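Reticulocyte binding protein (Streptococcus agalactiae COH1, PDB 3FAW) probably hydrolyses pullulan and related alpha-glucans as a cell-wall-anchored, multidomain pullulanase of group B Streptococcus. Local coordinates at residues K500-D503 with Q504-K508; M433-R436 with V437-S441. One frame throughout, in Å; residues are numbered along the deposited sequence.

In the fold
Both contacts are local and mostly buried, and both belong to the catalytic TIM barrel. Contact 2 lies on helix 432-449, between barrel strands 385-390 and 453-456; contact 1 lies in the loop from strand 482-485 to strand 513-516. Their centres are 20 Å apart, yet helix 464-477 packs against side chains of each. Contact 1 combines an Asx turn, a buried tryptophan packed obliquely against the chain before it, exposed Lys-500 and Asp-505 at its margin, and a calcium-bound carbonyl. Contact 2 combines regular helical bonding and buried valines and leucine with a partly exposed arginine-aspartate salt bridge, where the helix meets Tyr-131, Gly-133, Leu-135 and Tyr-220.

Contact 1 (K500-D503 with Q504-K508); sequences KPAD and QDWMK. With CA (calcium ion), chain E.
Asp-503 and Trp-506 lead this local contact, a chain reversal with a tryptophan folded back on the residues before it, in the loop between barrel strands 482-485 and 513-516. The carbonyl O of Asp-503 accepts the backbone N of Trp-506 at 3.1 Å, closing a type I turn. Its carboxylate closes a second, smaller ring: Asp-503 OD1 takes the N of Asp-505 at 3.0 Å from above the carboxylate plane, in a bent bond of 134°. Asp-503 CG sits between its own backbone N and carbonyl carbon (chi1 65°), which keeps OD1 over the start of the turn. Although Asp-503 OD1 and Asp-505 OD2 are only 4.3 Å apart, water 1 bridges the two acids by donating to Asp-503 OD2 and to Asp-505 OD2, and Arg-489 forms a salt bridge with Asp-505, which would ease the crowding of like charge.

The indole of Trp-506 swings back against the 500-502 segment because CG lies opposite the backbone N (chi1 179°). Its six-membered ring receives Ala-502 obliquely, with Trp-506 CE3 3.5 Å from Ala-502 CA and almost as near the methyl. At the pyrrole end the extended Lys-500 chain crosses the indole at about a right angle, its CE 3.8 Å from Trp-506 CD1. Ile-467 of helix 464-477 touches both Ala-502 and Trp-506. One residue on, Met-507 O binds the calcium ion at 2.2 Å; water 2, Thr-510, Asp-511, Asp-561 and Asp-565 also belong to its shell. An Asx turn nested with a type I turn thus leads directly into a calcium site in the loops before barrel strands 513-516 and 566-568.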
loop_
_atom_site.group_PDB
_atom_site.type_symbol
_atom_site.label_atom_id
_atom_site.label_comp_id
_atom_site.label_asym_id
_atom_site.label_seq_id
_atom_site.Cartn_x
_atom_site.Cartn_y
_atom_site.Cartn_z
ATOM N N LYS A 500 8.516 -0.215 18.653
ATOM C CA LYS A 500 8.993 0.715 17.627
ATOM C C LYS A 500 8.241 0.466 16.313
ATOM O O LYS A 500 8.358 -0.619 15.726
ATOM C CB LYS A 500 10.498 0.536 17.417
ATOM C CG LYS A 500 11.140 1.508 16.440
ATOM C CD LYS A 500 12.618 1.185 16.303
ATOM C CE LYS A 500 13.315 2.088 15.314
ATOM N NZ LYS A 500 14.655 1.538 14.941
ATOM N N PRO A 501 7.457 1.461 15.854
ATOM C CA PRO A 501 6.691 1.297 14.628
ATOM C C PRO A 501 7.482 1.594 13.351
ATOM O O PRO A 501 8.504 2.279 13.388
ATOM C CB PRO A 501 5.545 2.295 14.804
ATOM C CG PRO A 501 6.114 3.369 15.664
ATOM C CD PRO A 501 7.222 2.780 16.472
ATOM N N ALA A 502 6.982 1.065 12.237
ATOM C CA ALA A 502 7.580 1.244 10.916
ATOM C C ALA A 502 6.986 2.473 10.213
ATOM O O ALA A 502 6.285 2.360 9.202
ATOM C CB ALA A 502 7.356 -0.010 10.079
ATOM N N ASP A 503 7.276 3.648 10.762
ATOM C CA ASP A 503 6.705 4.901 10.273
ATOM C C ASP A 503 7.827 5.878 9.894
ATOM O O ASP A 503 8.967 5.460 9.694
ATOM C CB ASP A 503 5.731 5.472 11.321
ATOM C CG ASP A 503 6.414 5.877 12.622
ATOM O OD1 ASP A 503 7.651 6.057 12.645
ATOM O OD2 ASP A 503 5.693 6.029 13.631
ATOM N N GLN A 504 7.506 7.164 9.789
ATOM C CA GLN A 504 8.471 8.180 9.339
ATOM C C GLN A 504 9.652 8.393 10.288
ATOM O O GLN A 504 10.746 8.751 9.847
ATOM C CB GLN A 504 7.754 9.517 9.082
ATOM C CG GLN A 504 7.083 9.609 7.713
ATOM C CD GLN A 504 6.256 10.873 7.537
ATOM O OE1 GLN A 504 5.837 11.504 8.510
ATOM N NE2 GLN A 504 6.010 11.244 6.285
ATOM N N ASP A 505 9.437 8.166 11.583
ATOM C CA ASP A 505 10.511 8.288 12.584
ATOM C C ASP A 505 11.484 7.107 12.580
ATOM O O ASP A 505 12.559 7.186 13.166
ATOM C CB ASP A 505 9.912 8.469 13.979
ATOM C CG ASP A 505 9.099 9.742 14.095
ATOM O OD1 ASP A 505 9.497 10.754 13.475
ATOM O OD2 ASP A 505 8.069 9.731 14.796
ATOM N N TRP A 506 11.096 6.022 11.915
ATOM C CA TRP A 506 11.960 4.856 11.696
ATOM C C TRP A 506 13.075 5.135 10.679
ATOM O O TRP A 506 14.094 4.441 10.664
ATOM C CB TRP A 506 11.089 3.683 11.226
ATOM C CG TRP A 506 11.796 2.399 10.916
ATOM C CD1 TRP A 506 12.863 1.853 11.575
ATOM C CD2 TRP A 506 11.444 1.466 9.889
ATOM N NE1 TRP A 506 13.213 0.656 11.000
ATOM C CE2 TRP A 506 12.352 0.392 9.967
ATOM C CE3 TRP A 506 10.456 1.445 8.897
ATOM C CZ2 TRP A 506 12.302 -0.692 9.091
ATOM C CZ3 TRP A 506 10.406 0.366 8.034
ATOM C CH2 TRP A 506 11.324 -0.687 8.136
ATOM N N MET A 507 12.889 6.156 9.845
ATOM C CA MET A 507 13.829 6.448 8.758
ATOM C C MET A 507 15.231 6.828 9.246
ATOM O O MET A 507 16.209 6.553 8.563
ATOM C CB MET A 507 13.273 7.543 7.833
ATOM C CG MET A 507 12.021 7.153 7.041
ATOM S SD MET A 507 12.190 5.692 5.984
ATOM C CE MET A 507 11.717 4.419 7.157
ATOM N N LYS A 508 15.335 7.426 10.433
ATOM C CA LYS A 508 16.646 7.769 11.002
ATOM C C LYS A 508 17.451 6.572 11.539
ATOM O O LYS A 508 18.619 6.747 11.887
ATOM C CB LYS A 508 16.502 8.822 12.111
ATOM C CG LYS A 508 15.896 8.306 13.409
ATOM C CD LYS A 508 15.632 9.440 14.388
ATOM C CE LYS A 508 14.918 8.940 15.639
ATOM N NZ LYS A 508 15.693 7.888 16.361
HETATM CA CA CA E . 17.676 6.216 6.936
HETATM O O HOH W 1 6.414 7.765 15.508
HETATM O O HOH W 2 19.113 5.376 8.675
#

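Contact 2 (M433-R436 with V437-S441); sequences MSRR and VLVDS
Arg-436 and Asp-440, one helical turn apart on helix 432-449, form a salt bridge along the helix flank. Arg-436 NE gives its N-H to the syn lone pair of Asp-440 OD2 at 2.9 Å, although OD2 is tilted somewhat from the guanidinium plane. Arg-436 NH2 adds a weak second bond to the same Asp-440 OD2 at 3.2 Å, so one oxygen takes both donors, and the guanidinium and carboxylate planes stand 77° apart. The arginine chain leaves the helix nearly extended and then bends at chi3 (66°), turning NE back toward Asp-440 OD2, which meets the guanidinium at its edge. Asp-440 CG lies beside its own backbone N (chi1 -64°), reaching back toward the preceding turn.

Both partners also bond outward: Tyr-220 OH to Asp-440 OD2, and Arg-436 NH1 to the carbonyls of Tyr-131 and Gly-133. These bonds probably limit the guanidinium's rotation, and they tie the helix to residues at and near the carbohydrate-binding module 48 region.

Arg-435 runs along another side of the helix, its CG beside Val-439 CG2 at 4.1 Å with both chains pointing the same way. Its NH2 forms a salt bridge with Asp-463, its NE bonds to Thr-429 O, and its side chain touches Ala-465 and Ala-466 of helix 464-477. Beneath lies the helical backbone bonding, from Asp-440 N to Arg-436 O at 2.7 Å and from Val-439 N to Arg-435 O at 3.0 Å. This is an i to i+4 salt bridge on an outer helix of the TIM barrel, probably at its junction with the carbohydrate-binding module 48 region.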
loop_
_atom_site.group_PDB
_atom_site.type_symbol
_atom_site.label_atom_id
_atom_site.label_comp_id
_atom_site.label_asym_id
_atom_site.label_seq_id
_atom_site.Cartn_x
_atom_site.Cartn_y
_atom_site.Cartn_z
ATOM N N MET A 433 3.060 -16.117 14.390
ATOM C CA MET A 433 2.379 -16.690 13.227
ATOM C C MET A 433 1.710 -15.605 12.376
ATOM O O MET A 433 1.488 -15.799 11.182
ATOM C CB MET A 433 1.368 -17.755 13.653
ATOM C CG MET A 433 1.949 -18.878 14.510
ATOM S SD MET A 433 3.347 -19.747 13.770
ATOM C CE MET A 433 4.728 -18.798 14.397
ATOM N N SER A 434 1.403 -14.463 12.990
ATOM C CA SER A 434 0.927 -13.286 12.257
ATOM C C SER A 434 2.082 -12.656 11.474
ATOM O O SER A 434 1.907 -12.220 10.334
ATOM C CB SER A 434 0.337 -12.250 13.211
ATOM O OG SER A 434 -0.818 -12.750 13.865
ATOM N N ARG A 435 3.258 -12.596 12.096
ATOM C CA ARG A 435 4.467 -12.165 11.400
ATOM C C ARG A 435 4.793 -13.108 10.238
ATOM O O ARG A 435 5.182 -12.654 9.165
ATOM C CB ARG A 435 5.654 -12.072 12.359
ATOM C CG ARG A 435 6.900 -11.467 11.724
ATOM C CD ARG A 435 7.993 -11.258 12.755
ATOM N NE ARG A 435 7.705 -10.136 13.646
ATOM C CZ ARG A 435 8.495 -9.748 14.644
ATOM N NH1 ARG A 435 9.633 -10.387 14.900
ATOM N NH2 ARG A 435 8.143 -8.713 15.395
ATOM N N ARG A 436 4.620 -14.413 10.448
ATOM C CA ARG A 436 4.806 -15.398 9.373
ATOM C C ARG A 436 3.916 -15.129 8.158
ATOM O O ARG A 436 4.376 -15.222 7.015
ATOM C CB ARG A 436 4.550 -16.825 9.873
ATOM C CG ARG A 436 5.757 -17.500 10.512
ATOM C CD ARG A 436 5.615 -19.016 10.476
ATOM N NE ARG A 436 5.635 -19.529 9.104
ATOM C CZ ARG A 436 5.407 -20.796 8.761
ATOM N NH1 ARG A 436 5.138 -21.713 9.680
ATOM N NH2 ARG A 436 5.459 -21.151 7.482
ATOM N N VAL A 437 2.649 -14.794 8.401
ATOM C CA VAL A 437 1.708 -14.510 7.315
ATOM C C VAL A 437 2.218 -13.379 6.416
ATOM O O VAL A 437 2.201 -13.497 5.192
ATOM C CB VAL A 437 0.304 -14.136 7.850
ATOM C CG1 VAL A 437 -0.564 -13.577 6.727
ATOM C CG2 VAL A 437 -0.359 -15.343 8.504
ATOM N N LEU A 438 2.677 -12.295 7.038
ATOM C CA LEU A 438 3.231 -11.150 6.314
ATOM C C LEU A 438 4.505 -11.526 5.556
ATOM O O LEU A 438 4.603 -11.311 4.346
ATOM C CB LEU A 438 3.513 -9.994 7.286
ATOM C CG LEU A 438 4.037 -8.674 6.706
ATOM C CD1 LEU A 438 3.703 -7.504 7.629
ATOM C CD2 LEU A 438 5.547 -8.727 6.445
ATOM N N VAL A 439 5.467 -12.096 6.276
ATOM C CA VAL A 439 6.780 -12.429 5.714
ATOM C C VAL A 439 6.710 -13.559 4.676
ATOM O O VAL A 439 7.349 -13.472 3.624
ATOM C CB VAL A 439 7.800 -12.767 6.836
ATOM C CG1 VAL A 439 9.130 -13.219 6.256
ATOM C CG2 VAL A 439 8.007 -11.560 7.741
ATOM N N ASP A 440 5.936 -14.606 4.960
ATOM C CA ASP A 440 5.781 -15.720 4.014
ATOM C C ASP A 440 5.098 -15.293 2.713
ATOM O O ASP A 440 5.464 -15.775 1.643
ATOM C CB ASP A 440 4.989 -16.885 4.622
ATOM C CG ASP A 440 5.691 -17.533 5.805
ATOM O OD1 ASP A 440 6.935 -17.451 5.919
ATOM O OD2 ASP A 440 4.973 -18.130 6.630
ATOM N N SER A 441 4.103 -14.410 2.805
ATOM C CA SER A 441 3.429 -13.898 1.607
ATOM C C SER A 441 4.359 -13.009 0.778
ATOM O O SER A 441 4.368 -13.092 -0.449
ATOM C CB SER A 441 2.137 -13.151 1.963
ATOM O OG SER A 441 2.325 -12.280 3.060
#